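Local coordinates for protein sulfotransferase (Mus musculus, PDB 5X2B) that probably transfers a sulfonate group from a nucleotide donor to acceptor molecules, as in related cytosolic sulfotransferases, and binds adenosine-3'-5'-diphosphate, at residues His46-Val51 with Ile107-Asn112; Ile52-Asp57 with Arg206-Ser211; Val148-Trp153 with Ile228-Ser233; His226-Cys229 with Asp234-Leu237. One frame throughout, in Å; residues are numbered along the deposited sequence. Where two conformers were deposited one is given.

Interactions 1 and 3 are buried, whereas interactions 2 and 4 are partly so. Interactions 1 and 2 share helix 45-53: its N-terminal part faces strand 105-110 of the parallel sheet and the 5'-phosphate of the nucleotide, and its C-terminal end meets the joint between helices 198-208 and 210-214 near the adenine. Interactions 3 and 4 share Ile228 and Cys229 in the long loop ahead of helix 253-266, and this loop rests on His46 of interaction 1. Inside, contact is by methyl groups and an aromatic ring; nearer the surface, Arg54 lies face-on over Ser207, and Arg235 brings NH1 to the ring edge of His226 and to Ile228. No hydrogen bond crosses any of the four.

Interaction 1: residues His46-Val51 with Ile107-Asn112; sequences HWLAEV and IYIVRN. With A3P (adenosine-3'-5'-diphosphate), chain M.
A single methyl group, Leu48 CD2, makes the closest contacts between helix 45-53 and strand 105-110, while the nucleotide spans from the helix start to Arg111, just past the strand. This is the P-loop-like core of the sulfotransferase fold, in which a helix follows the phosphate-binding loop and packs on a parallel sheet. Leu48 CD2 lies 4.0 Å from Ile107 CG2 and 4.1 Å from Ile109 CG2, sitting between two residues on the same side of the strand. Two residues earlier, His46 holds the 5'-phosphate. His46 N donates a nearly straight bond to A3P O6P (3.0 Å), and ND1 donates a second, modelled very short, from the ring edge. With CG anti to the backbone N (chi1 -155°), Trp47 turns its indole across the adenine, whose N1 lies over one face, offset toward the rim, 3.1 Å from CZ2. With an alanine at Trp47 the adenine would probably lose this flat support and be freer to tilt. Tyr174 meets that indole edge-to-face and also makes a cation-pi contact with Arg111. Arg111 reaches out in an extended chain, and its NH2 donates in the guanidinium plane to A3P O3P of the 3'-phosphate at 3.2 Å.

Interaction 2: residues Ile52-Asp57 with Arg206-Ser211; sequences IERIPD and RSTSFS. With A3P (adenosine-3'-5'-diphosphate), chain M.
CG beside the backbone N (chi1 -68°) and a bend at chi2 (-47°) bring the side chain of Arg54 over Ser207 and Thr208, with its guanidinium flat against the first and its CG meeting the second. Within the sulfotransferase domain this joins the C-terminal end of helix 45-53 to the break between helices 198-208 and 210-214. Ser207 CB sits over the centre of the guanidinium, 3.7 Å from Arg54 CZ, and lies almost equally far from the three nitrogens, so the group is covered on that face by a methylene. Lower on the chain, Arg54 CG and Thr208 CG2 approach to 3.7 Å as the two side chains pass in opposite directions. The hydroxyl of Thr208 is bound instead within its own helix, to Ile204 O, which fixes its rotation and presents the methyl to Arg54. The contact is van der Waals packing by an exposed arginine; it is Thr208 that belongs to the nucleotide pocket. Beyond Thr208 the chain turns, and Ser209 caps the next helix through its OG, bonded to Glu212 N. This turn borders the adenine: Thr208 O lies 3.0 Å from A3P N6. Phe210 meets Phe239 edge-to-face and brings its own ring edge to the base, with CD1 3.7 Å from both C4 and C5 of A3P.

Interaction 3: residues Val148-Trp153 with Ile228-Ser233; sequences VVYGSW and ICALTS
Leu231 and Tyr150 bury the most surface here, and they join two loops of the sulfotransferase domain. The meeting is edge-on: Leu231 CD1 comes near the plane of the Tyr150 ring and stands 4.2 Å from CE2, while the two side chains run past each other in opposite directions. At the far end of the ring, Tyr150 OH reaches 3.9 Å from Ala230 CB. Tyr150 is the third residue of a type II beta turn from Val148 to Gly151, closed by Gly151 N bonding to Val148 O at 2.8 Å. Its positive phi (71°) belongs to that position, and its chi1 of -71°, with CG anti to the carbonyl carbon, aims the ring at the 228-233 loop. His89 meets the ring edge-to-face. The backbone N of Val149 bonds to the hydroxyl of Tyr124, a residue that binds calcium in a structure of this protein; the side chain of Leu231 is about 5 Å from those of Asn127 and Leu130 of the same site. With no hydrogen bond crossing it, the contact depends on dispersion and shape, and the tyrosine hydroxyl at its edge is bonded, weakly, to Glu67 outside it.

Interaction 4: residues His226-Cys229 with Asp234-Leu237; sequences HVIC and DRNL
Arg235 lays the tip of its guanidinium beside the imidazole of His226, NH1 standing near the ring plane at its edge, 3.7 Å from CE1. The two flat groups are turned 42° apart, and the side chains cross obliquely. Because the arginine chain bends at chi3 (51°), the same NH1 also comes 3.9 Å from Ile228 CD1, so this nitrogen touches both residues of the 226-229 segment that take part. His226 holds its ring in the crowded position between the backbone N and the carbonyl carbon (chi1 85°), which swings the ring so that its CE1 edge comes to Arg235. Both segments belong to one long loop of the sulfotransferase domain, between helices 210-214 and 253-266, and it folds back on itself here, with residues 235-237 forming a short 3-10 segment. The loop also packs on helix 45-53: Ile228 touches His46, and His226 touches Glu53. NH1 makes a long, weak ion pair with Glu50 OE2, so its charge has an acidic partner on that helix. Arg235, with NH1 4.1 Å from His226 NE2, would disfavour a proton on the imidazole, whereas Glu53 and Glu220 beside the ring would probably offset this.

Interaction 1: residues His46-Val51 with Ile107-Asn112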
# COMPACT_ATOMS: atom_id res chain seq x y z
N HIS A 46 0.02 -2.29 -5.76
CA HIS A 46 -0.03 -3.17 -6.91
C HIS A 46 1.37 -3.39 -7.31
O HIS A 46 1.86 -4.50 -7.29
CB HIS A 46 -0.76 -2.49 -8.04
CG HIS A 46 -2.16 -2.12 -7.69
ND1 HIS A 46 -2.50 -0.91 -7.13
CD2 HIS A 46 -3.31 -2.83 -7.78
CE1 HIS A 46 -3.81 -0.88 -6.91
NE2 HIS A 46 -4.32 -2.03 -7.30
N TRP A 47 2.04 -2.32 -7.67
CA TRP A 47 3.41 -2.46 -8.01
C TRP A 47 3.90 -3.65 -7.16
O TRP A 47 4.17 -4.72 -7.67
CB TRP A 47 4.15 -1.19 -7.69
CG TRP A 47 5.32 -1.10 -8.54
CD1 TRP A 47 5.73 -2.04 -9.38
CD2 TRP A 47 6.25 -0.01 -8.66
NE1 TRP A 47 6.88 -1.66 -10.00
CE2 TRP A 47 7.21 -0.40 -9.59
CE3 TRP A 47 6.37 1.24 -8.05
CZ2 TRP A 47 8.29 0.41 -9.95
CZ3 TRP A 47 7.42 2.05 -8.40
CH2 TRP A 47 8.38 1.63 -9.35
N LEU A 48 3.93 -3.49 -5.85
CA LEU A 48 4.43 -4.55 -5.00
C LEU A 48 3.74 -5.87 -5.27
O LEU A 48 4.33 -6.89 -5.50
CB LEU A 48 4.15 -4.18 -3.57
CG LEU A 48 4.53 -5.22 -2.54
CD1 LEU A 48 5.88 -5.72 -2.91
CD2 LEU A 48 4.54 -4.60 -1.13
N ALA A 49 2.44 -5.86 -5.22
CA ALA A 49 1.78 -7.12 -5.34
C ALA A 49 2.01 -7.70 -6.71
O ALA A 49 2.00 -8.90 -6.88
CB ALA A 49 0.36 -6.97 -5.11
N GLU A 50 2.19 -6.87 -7.71
CA GLU A 50 2.29 -7.43 -9.03
C GLU A 50 3.62 -8.11 -9.08
O GLU A 50 3.83 -9.13 -9.74
CB GLU A 50 2.24 -6.35 -10.08
CG GLU A 50 2.09 -6.85 -11.50
CD GLU A 50 0.67 -7.28 -11.86
OE1 GLU A 50 0.34 -7.30 -13.07
OE2 GLU A 50 -0.12 -7.60 -10.94
N VAL A 51 4.54 -7.50 -8.37
CA VAL A 51 5.90 -7.95 -8.32
C VAL A 51 5.99 -9.32 -7.65
O VAL A 51 6.76 -10.23 -8.04
CB VAL A 51 6.73 -6.96 -7.50
CG1 VAL A 51 8.11 -7.52 -7.24
CG2 VAL A 51 6.79 -5.64 -8.20
N ILE A 107 5.92 -6.83 4.63
CA ILE A 107 6.56 -5.87 3.77
C ILE A 107 5.70 -4.66 3.71
O ILE A 107 4.56 -4.73 3.27
CB ILE A 107 6.71 -6.36 2.38
CG1 ILE A 107 7.53 -7.64 2.40
CG2 ILE A 107 7.44 -5.29 1.53
CD1 ILE A 107 7.50 -8.40 1.08
N TYR A 108 6.26 -3.56 4.20
CA TYR A 108 5.56 -2.30 4.24
C TYR A 108 6.27 -1.42 3.25
O TYR A 108 7.46 -1.19 3.39
CB TYR A 108 5.68 -1.68 5.60
CG TYR A 108 4.95 -0.37 5.71
CD1 TYR A 108 5.57 0.83 5.41
CD2 TYR A 108 3.63 -0.33 6.10
CE1 TYR A 108 4.89 2.04 5.51
CE2 TYR A 108 2.95 0.85 6.22
CZ TYR A 108 3.58 2.04 5.92
OH TYR A 108 2.88 3.24 6.03
N ILE A 109 5.55 -0.91 2.24
CA ILE A 109 6.21 -0.11 1.23
C ILE A 109 5.90 1.35 1.53
O ILE A 109 4.86 1.63 2.16
CB ILE A 109 5.80 -0.54 -0.21
CG1 ILE A 109 6.41 0.42 -1.22
CG2 ILE A 109 4.27 -0.59 -0.39
CD1 ILE A 109 5.98 0.13 -2.65
N VAL A 110 6.79 2.26 1.15
CA VAL A 110 6.61 3.67 1.49
C VAL A 110 7.19 4.66 0.51
O VAL A 110 8.29 4.46 0.00
CB VAL A 110 7.32 4.04 2.76
CG1 VAL A 110 8.77 4.29 2.46
CG2 VAL A 110 6.68 5.30 3.35
N ARG A 111 6.49 5.78 0.39
CA ARG A 111 6.73 6.76 -0.66
C ARG A 111 6.53 8.19 -0.07
O ARG A 111 5.79 8.39 0.86
CB ARG A 111 5.74 6.48 -1.80
CG ARG A 111 5.59 7.60 -2.81
CD ARG A 111 4.33 7.45 -3.67
NE ARG A 111 4.51 8.05 -4.99
CZ ARG A 111 3.60 8.06 -5.96
NH1 ARG A 111 2.38 7.52 -5.78
NH2 ARG A 111 3.93 8.61 -7.13
N ASN A 112 7.23 9.18 -0.59
CA ASN A 112 7.10 10.50 -0.01
C ASN A 112 5.67 10.92 -0.10
O ASN A 112 4.97 10.62 -1.07
CB ASN A 112 7.94 11.52 -0.72
CG ASN A 112 7.29 11.99 -1.97
OD1 ASN A 112 6.60 13.02 -1.99
ND2 ASN A 112 7.47 11.21 -3.02
P1 A3P M . 0.61 7.97 -9.67
O1P A3P M . 0.69 7.60 -11.14
O2P A3P M . -0.75 8.63 -9.31
O3P A3P M . 1.66 9.03 -9.36
P2 A3P M . -1.34 1.95 -5.50
O4P A3P M . -2.74 2.15 -5.72
O5P A3P M . -1.09 1.89 -4.02
O6P A3P M . -0.83 0.62 -6.09
O5' A3P M . -0.55 3.26 -6.08
C5' A3P M . -0.77 3.93 -7.31
C4' A3P M . 0.41 4.61 -7.85
O4' A3P M . 1.30 3.63 -8.27
C3' A3P M . 0.15 5.46 -9.05
O3' A3P M . 0.83 6.68 -8.88
C2' A3P M . 0.68 4.70 -10.14
O2' A3P M . 1.03 5.64 -11.15
C1' A3P M . 1.82 3.97 -9.53
N9 A3P M . 2.36 2.74 -10.20
C8 A3P M . 1.68 1.60 -10.45
N7 A3P M . 2.48 0.70 -11.05
C5 A3P M . 3.69 1.24 -11.17
C6 A3P M . 4.91 0.80 -11.69
N6 A3P M . 5.03 -0.50 -12.28
N1 A3P M . 5.97 1.59 -11.65
C2 A3P M . 5.88 2.81 -11.11
N3 A3P M . 4.73 3.26 -10.62
C4 A3P M . 3.63 2.53 -10.62

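Interaction 2: residues Ile52-Asp57 with Arg206-Ser211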
# COMPACT_ATOMS: atom_id res chain seq x y z
N ILE A 52 5.23 -9.46 -6.58
CA ILE A 52 5.20 -10.73 -5.92
C ILE A 52 4.75 -11.81 -6.91
O ILE A 52 5.53 -12.70 -7.22
CB ILE A 52 4.26 -10.67 -4.73
CG1 ILE A 52 4.73 -9.58 -3.78
CG2 ILE A 52 4.23 -11.99 -4.06
CD1 ILE A 52 6.14 -9.75 -3.37
N GLU A 53 3.54 -11.71 -7.46
CA GLU A 53 3.00 -12.73 -8.38
C GLU A 53 3.99 -13.13 -9.48
O GLU A 53 3.96 -14.26 -9.96
CB GLU A 53 1.75 -12.19 -9.06
CG GLU A 53 0.68 -11.77 -8.08
CD GLU A 53 -0.76 -11.92 -8.63
OE1 GLU A 53 -1.26 -13.07 -8.62
OE2 GLU A 53 -1.40 -10.92 -9.05
N ARG A 54 4.85 -12.20 -9.88
CA ARG A 54 5.80 -12.49 -10.94
C ARG A 54 6.98 -13.30 -10.49
O ARG A 54 7.75 -13.76 -11.30
CB ARG A 54 6.34 -11.20 -11.53
CG ARG A 54 5.35 -10.42 -12.28
CD ARG A 54 4.63 -11.32 -13.20
NE ARG A 54 3.94 -10.55 -14.21
CZ ARG A 54 3.76 -10.94 -15.47
NH1 ARG A 54 4.22 -12.10 -15.89
NH2 ARG A 54 3.11 -10.15 -16.30
N ILE A 55 7.14 -13.45 -9.18
CA ILE A 55 8.09 -14.43 -8.66
C ILE A 55 7.65 -15.87 -9.02
O ILE A 55 6.52 -16.28 -8.72
CB ILE A 55 8.23 -14.30 -7.13
CG1 ILE A 55 8.65 -12.88 -6.76
CG2 ILE A 55 9.26 -15.25 -6.61
CD1 ILE A 55 9.34 -12.75 -5.38
N PRO A 56 8.54 -16.66 -9.64
CA PRO A 56 8.14 -17.96 -10.21
C PRO A 56 8.06 -19.16 -9.24
O PRO A 56 8.98 -19.36 -8.44
CB PRO A 56 9.23 -18.22 -11.28
CG PRO A 56 10.28 -17.12 -11.12
CD PRO A 56 9.97 -16.40 -9.84
N ASP A 57 6.98 -19.95 -9.32
CA ASP A 57 6.84 -21.20 -8.58
C ASP A 57 7.26 -21.01 -7.16
O ASP A 57 7.83 -21.90 -6.55
CB ASP A 57 7.69 -22.32 -9.21
CG ASP A 57 7.35 -22.55 -10.66
OD1 ASP A 57 6.16 -22.41 -11.03
OD2 ASP A 57 8.28 -22.87 -11.42
N ARG A 206 11.30 -6.52 -16.70
CA ARG A 206 10.59 -6.46 -17.98
C ARG A 206 9.05 -6.52 -17.72
O ARG A 206 8.34 -5.55 -17.96
CB ARG A 206 11.12 -7.61 -18.88
CG ARG A 206 10.73 -7.58 -20.39
CD ARG A 206 11.55 -8.58 -21.28
NE ARG A 206 11.41 -8.35 -22.74
CZ ARG A 206 11.91 -9.13 -23.70
NH1 ARG A 206 12.61 -10.23 -23.40
NH2 ARG A 206 11.72 -8.84 -24.97
N SER A 207 8.55 -7.62 -17.17
CA SER A 207 7.11 -7.78 -17.01
C SER A 207 6.42 -6.70 -16.15
O SER A 207 5.20 -6.46 -16.29
CB SER A 207 6.87 -9.15 -16.43
OG SER A 207 8.03 -9.56 -15.71
N THR A 208 7.15 -6.02 -15.27
CA THR A 208 6.45 -5.18 -14.30
C THR A 208 6.56 -3.68 -14.52
O THR A 208 6.04 -2.90 -13.73
CB THR A 208 6.90 -5.49 -12.84
OG1 THR A 208 8.32 -5.31 -12.72
CG2 THR A 208 6.54 -6.90 -12.48
N SER A 209 7.21 -3.24 -15.59
CA SER A 209 7.33 -1.81 -15.85
C SER A 209 5.95 -1.16 -15.91
O SER A 209 4.99 -1.70 -16.46
CB SER A 209 8.07 -1.55 -17.17
OG SER A 209 7.21 -1.70 -18.28
N PHE A 210 5.86 0.02 -15.31
CA PHE A 210 4.62 0.76 -15.31
C PHE A 210 3.82 0.62 -16.60
O PHE A 210 2.68 0.18 -16.61
CB PHE A 210 4.93 2.22 -15.12
CG PHE A 210 3.74 3.08 -15.27
CD1 PHE A 210 2.91 3.31 -14.19
CD2 PHE A 210 3.42 3.64 -16.48
CE1 PHE A 210 1.79 4.09 -14.31
CE2 PHE A 210 2.30 4.42 -16.61
CZ PHE A 210 1.48 4.64 -15.52
N SER A 211 4.43 1.06 -17.70
CA SER A 211 3.76 1.08 -18.97
C SER A 211 3.42 -0.34 -19.29
O SER A 211 2.35 -0.64 -19.81
CB SER A 211 4.70 1.63 -20.02
OG SER A 211 5.97 1.02 -19.89
P1 A3P M . 0.61 7.97 -9.67
O1P A3P M . 0.69 7.60 -11.14
O2P A3P M . -0.75 8.63 -9.31
O3P A3P M . 1.66 9.03 -9.36
P2 A3P M . -1.34 1.95 -5.50
O4P A3P M . -2.74 2.15 -5.72
O5P A3P M . -1.09 1.89 -4.02
O6P A3P M . -0.83 0.62 -6.09
O5' A3P M . -0.55 3.26 -6.08
C5' A3P M . -0.77 3.93 -7.31
C4' A3P M . 0.41 4.61 -7.85
O4' A3P M . 1.30 3.63 -8.27
C3' A3P M . 0.15 5.46 -9.05
O3' A3P M . 0.83 6.68 -8.88
C2' A3P M . 0.68 4.70 -10.14
O2' A3P M . 1.03 5.64 -11.15
C1' A3P M . 1.82 3.97 -9.53
N9 A3P M . 2.36 2.74 -10.20
C8 A3P M . 1.68 1.60 -10.45
N7 A3P M . 2.48 0.70 -11.05
C5 A3P M . 3.69 1.24 -11.17
C6 A3P M . 4.91 0.80 -11.69
N6 A3P M . 5.03 -0.50 -12.28
N1 A3P M . 5.97 1.59 -11.65
C2 A3P M . 5.88 2.81 -11.11
N3 A3P M . 4.73 3.26 -10.62
C4 A3P M . 3.63 2.53 -10.62

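Interaction 3: residues Val148-Trp153 with Ile228-Ser233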
# COMPACT_ATOMS: atom_id res chain seq x y z
N VAL A 148 -8.91 11.43 5.35
CA VAL A 148 -9.06 10.56 4.22
C VAL A 148 -9.15 9.13 4.74
O VAL A 148 -8.86 8.83 5.90
CB VAL A 148 -7.87 10.73 3.29
CG1 VAL A 148 -7.85 12.15 2.80
CG2 VAL A 148 -6.56 10.40 4.03
N VAL A 149 -9.59 8.28 3.85
CA VAL A 149 -9.75 6.89 4.17
C VAL A 149 -8.42 6.35 4.64
O VAL A 149 -7.38 6.73 4.08
CB VAL A 149 -10.15 6.07 2.94
CG1 VAL A 149 -11.54 6.45 2.46
CG2 VAL A 149 -9.12 6.23 1.82
N TYR A 150 -8.45 5.47 5.64
CA TYR A 150 -7.22 4.89 6.18
C TYR A 150 -6.42 5.89 6.97
O TYR A 150 -5.33 5.57 7.46
CB TYR A 150 -6.34 4.26 5.09
CG TYR A 150 -6.94 2.99 4.52
CD1 TYR A 150 -7.19 1.89 5.35
CD2 TYR A 150 -7.25 2.87 3.16
CE1 TYR A 150 -7.76 0.72 4.87
CE2 TYR A 150 -7.82 1.70 2.67
CZ TYR A 150 -8.07 0.63 3.54
OH TYR A 150 -8.62 -0.54 3.06
N GLY A 151 -6.94 7.12 7.07
CA GLY A 151 -6.43 8.10 8.02
C GLY A 151 -5.14 8.77 7.67
O GLY A 151 -4.73 8.84 6.51
N SER A 152 -4.48 9.28 8.69
CA SER A 152 -3.35 10.15 8.45
C SER A 152 -2.15 9.43 7.91
O SER A 152 -1.63 8.49 8.49
CB SER A 152 -2.87 10.79 9.73
OG SER A 152 -1.57 11.25 9.47
N TRP A 153 -1.63 9.92 6.83
CA TRP A 153 -0.44 9.34 6.36
C TRP A 153 0.42 9.13 7.58
O TRP A 153 0.75 8.01 7.96
CB TRP A 153 0.23 10.31 5.46
CG TRP A 153 1.37 9.74 4.82
CD1 TRP A 153 1.36 8.87 3.81
CD2 TRP A 153 2.76 9.99 5.13
NE1 TRP A 153 2.64 8.54 3.45
CE2 TRP A 153 3.53 9.23 4.25
CE3 TRP A 153 3.43 10.79 6.08
CZ2 TRP A 153 4.92 9.23 4.26
CZ3 TRP A 153 4.82 10.79 6.09
CH2 TRP A 153 5.55 10.02 5.19
N ILE A 228 -7.01 -6.25 -5.54
CA ILE A 228 -5.94 -6.26 -4.57
C ILE A 228 -5.92 -5.04 -3.69
O ILE A 228 -5.34 -5.04 -2.62
CB ILE A 228 -4.57 -6.50 -5.23
CG1 ILE A 228 -4.40 -5.67 -6.50
CG2 ILE A 228 -4.44 -7.97 -5.54
CD1 ILE A 228 -3.13 -6.03 -7.25
N CYS A 229 -6.59 -3.99 -4.12
CA CYS A 229 -6.75 -2.87 -3.22
C CYS A 229 -8.21 -2.81 -2.98
O CYS A 229 -9.00 -2.84 -3.91
CB CYS A 229 -6.17 -1.60 -3.83
SG CYS A 229 -6.60 -0.06 -2.99
N ALA A 230 -8.57 -2.80 -1.70
CA ALA A 230 -9.96 -2.85 -1.31
C ALA A 230 -10.73 -1.76 -2.04
O ALA A 230 -11.88 -1.93 -2.42
CB ALA A 230 -10.11 -2.70 0.22
N LEU A 231 -10.09 -0.62 -2.24
CA LEU A 231 -10.81 0.51 -2.82
C LEU A 231 -11.08 0.28 -4.27
O LEU A 231 -12.10 0.71 -4.79
CB LEU A 231 -9.98 1.76 -2.72
CG LEU A 231 -9.54 2.03 -1.29
CD1 LEU A 231 -8.34 2.96 -1.28
CD2 LEU A 231 -10.71 2.57 -0.52
N THR A 232 -10.17 -0.40 -4.94
CA THR A 232 -10.21 -0.41 -6.38
C THR A 232 -10.92 -1.61 -6.95
O THR A 232 -10.64 -2.76 -6.57
CB THR A 232 -8.80 -0.41 -6.94
OG1 THR A 232 -8.46 -1.74 -7.36
CG2 THR A 232 -7.83 0.08 -5.87
N SER A 233 -11.82 -1.29 -7.88
CA SER A 233 -12.56 -2.26 -8.67
C SER A 233 -12.16 -2.17 -10.15
O SER A 233 -12.34 -3.11 -10.90
CB SER A 233 -14.05 -1.96 -8.53
OG SER A 233 -14.39 -1.61 -7.19

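Interaction 4: residues His226-Cys229 with Asp234-Leu237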
# COMPACT_ATOMS: atom_id res chain seq x y z
N HIS A 226 -9.50 -10.47 -9.73
CA HIS A 226 -8.99 -10.44 -8.39
C HIS A 226 -8.66 -9.00 -8.05
O HIS A 226 -7.84 -8.37 -8.71
CB HIS A 226 -7.73 -11.28 -8.34
CG HIS A 226 -6.50 -10.53 -8.75
ND1 HIS A 226 -6.37 -9.92 -9.98
CD2 HIS A 226 -5.36 -10.30 -8.08
CE1 HIS A 226 -5.18 -9.34 -10.05
NE2 HIS A 226 -4.55 -9.56 -8.91
N VAL A 227 -9.30 -8.47 -7.02
CA VAL A 227 -9.00 -7.12 -6.56
C VAL A 227 -7.91 -7.22 -5.53
O VAL A 227 -7.89 -8.15 -4.71
CB VAL A 227 -10.16 -6.40 -5.87
CG1 VAL A 227 -11.09 -7.38 -5.19
CG2 VAL A 227 -9.59 -5.40 -4.85
N ILE A 228 -7.01 -6.25 -5.54
CA ILE A 228 -5.94 -6.26 -4.57
C ILE A 228 -5.92 -5.04 -3.69
O ILE A 228 -5.34 -5.04 -2.62
CB ILE A 228 -4.57 -6.50 -5.23
CG1 ILE A 228 -4.40 -5.67 -6.50
CG2 ILE A 228 -4.44 -7.97 -5.54
CD1 ILE A 228 -3.13 -6.03 -7.25
N CYS A 229 -6.59 -3.99 -4.12
CA CYS A 229 -6.75 -2.87 -3.22
C CYS A 229 -8.21 -2.81 -2.98
O CYS A 229 -9.00 -2.84 -3.91
CB CYS A 229 -6.17 -1.60 -3.83
SG CYS A 229 -6.60 -0.06 -2.99
N ASP A 234 -11.66 -1.02 -10.58
CA ASP A 234 -11.18 -0.88 -11.94
C ASP A 234 -9.70 -0.69 -11.91
O ASP A 234 -9.21 0.40 -11.65
CB ASP A 234 -11.78 0.31 -12.67
CG ASP A 234 -11.18 0.50 -14.03
OD1 ASP A 234 -9.99 0.15 -14.21
OD2 ASP A 234 -11.90 0.99 -14.92
N ARG A 235 -8.98 -1.74 -12.22
CA ARG A 235 -7.55 -1.59 -12.22
C ARG A 235 -7.20 -0.48 -13.21
O ARG A 235 -6.29 0.31 -12.95
CB ARG A 235 -6.83 -2.91 -12.51
CG ARG A 235 -6.59 -3.79 -11.26
CD ARG A 235 -5.74 -5.05 -11.55
NE ARG A 235 -4.47 -4.78 -12.26
CZ ARG A 235 -3.32 -5.42 -12.04
NH1 ARG A 235 -3.23 -6.37 -11.10
NH2 ARG A 235 -2.23 -5.12 -12.74
N ASN A 236 -7.91 -0.36 -14.33
CA ASN A 236 -7.52 0.67 -15.30
C ASN A 236 -7.35 2.03 -14.63
O ASN A 236 -6.69 2.91 -15.15
CB ASN A 236 -8.48 0.75 -16.48
CG ASN A 236 -8.34 -0.43 -17.38
OD1 ASN A 236 -9.15 -1.35 -17.37
ND2 ASN A 236 -7.26 -0.43 -18.16
N LEU A 237 -7.93 2.19 -13.45
CA LEU A 237 -7.78 3.44 -12.76
C LEU A 237 -6.41 3.71 -12.08
O LEU A 237 -6.10 4.85 -11.82
CB LEU A 237 -8.90 3.54 -11.76
CG LEU A 237 -10.22 3.51 -12.50
CD1 LEU A 237 -11.34 3.57 -11.50
CD2 LEU A 237 -10.30 4.66 -13.45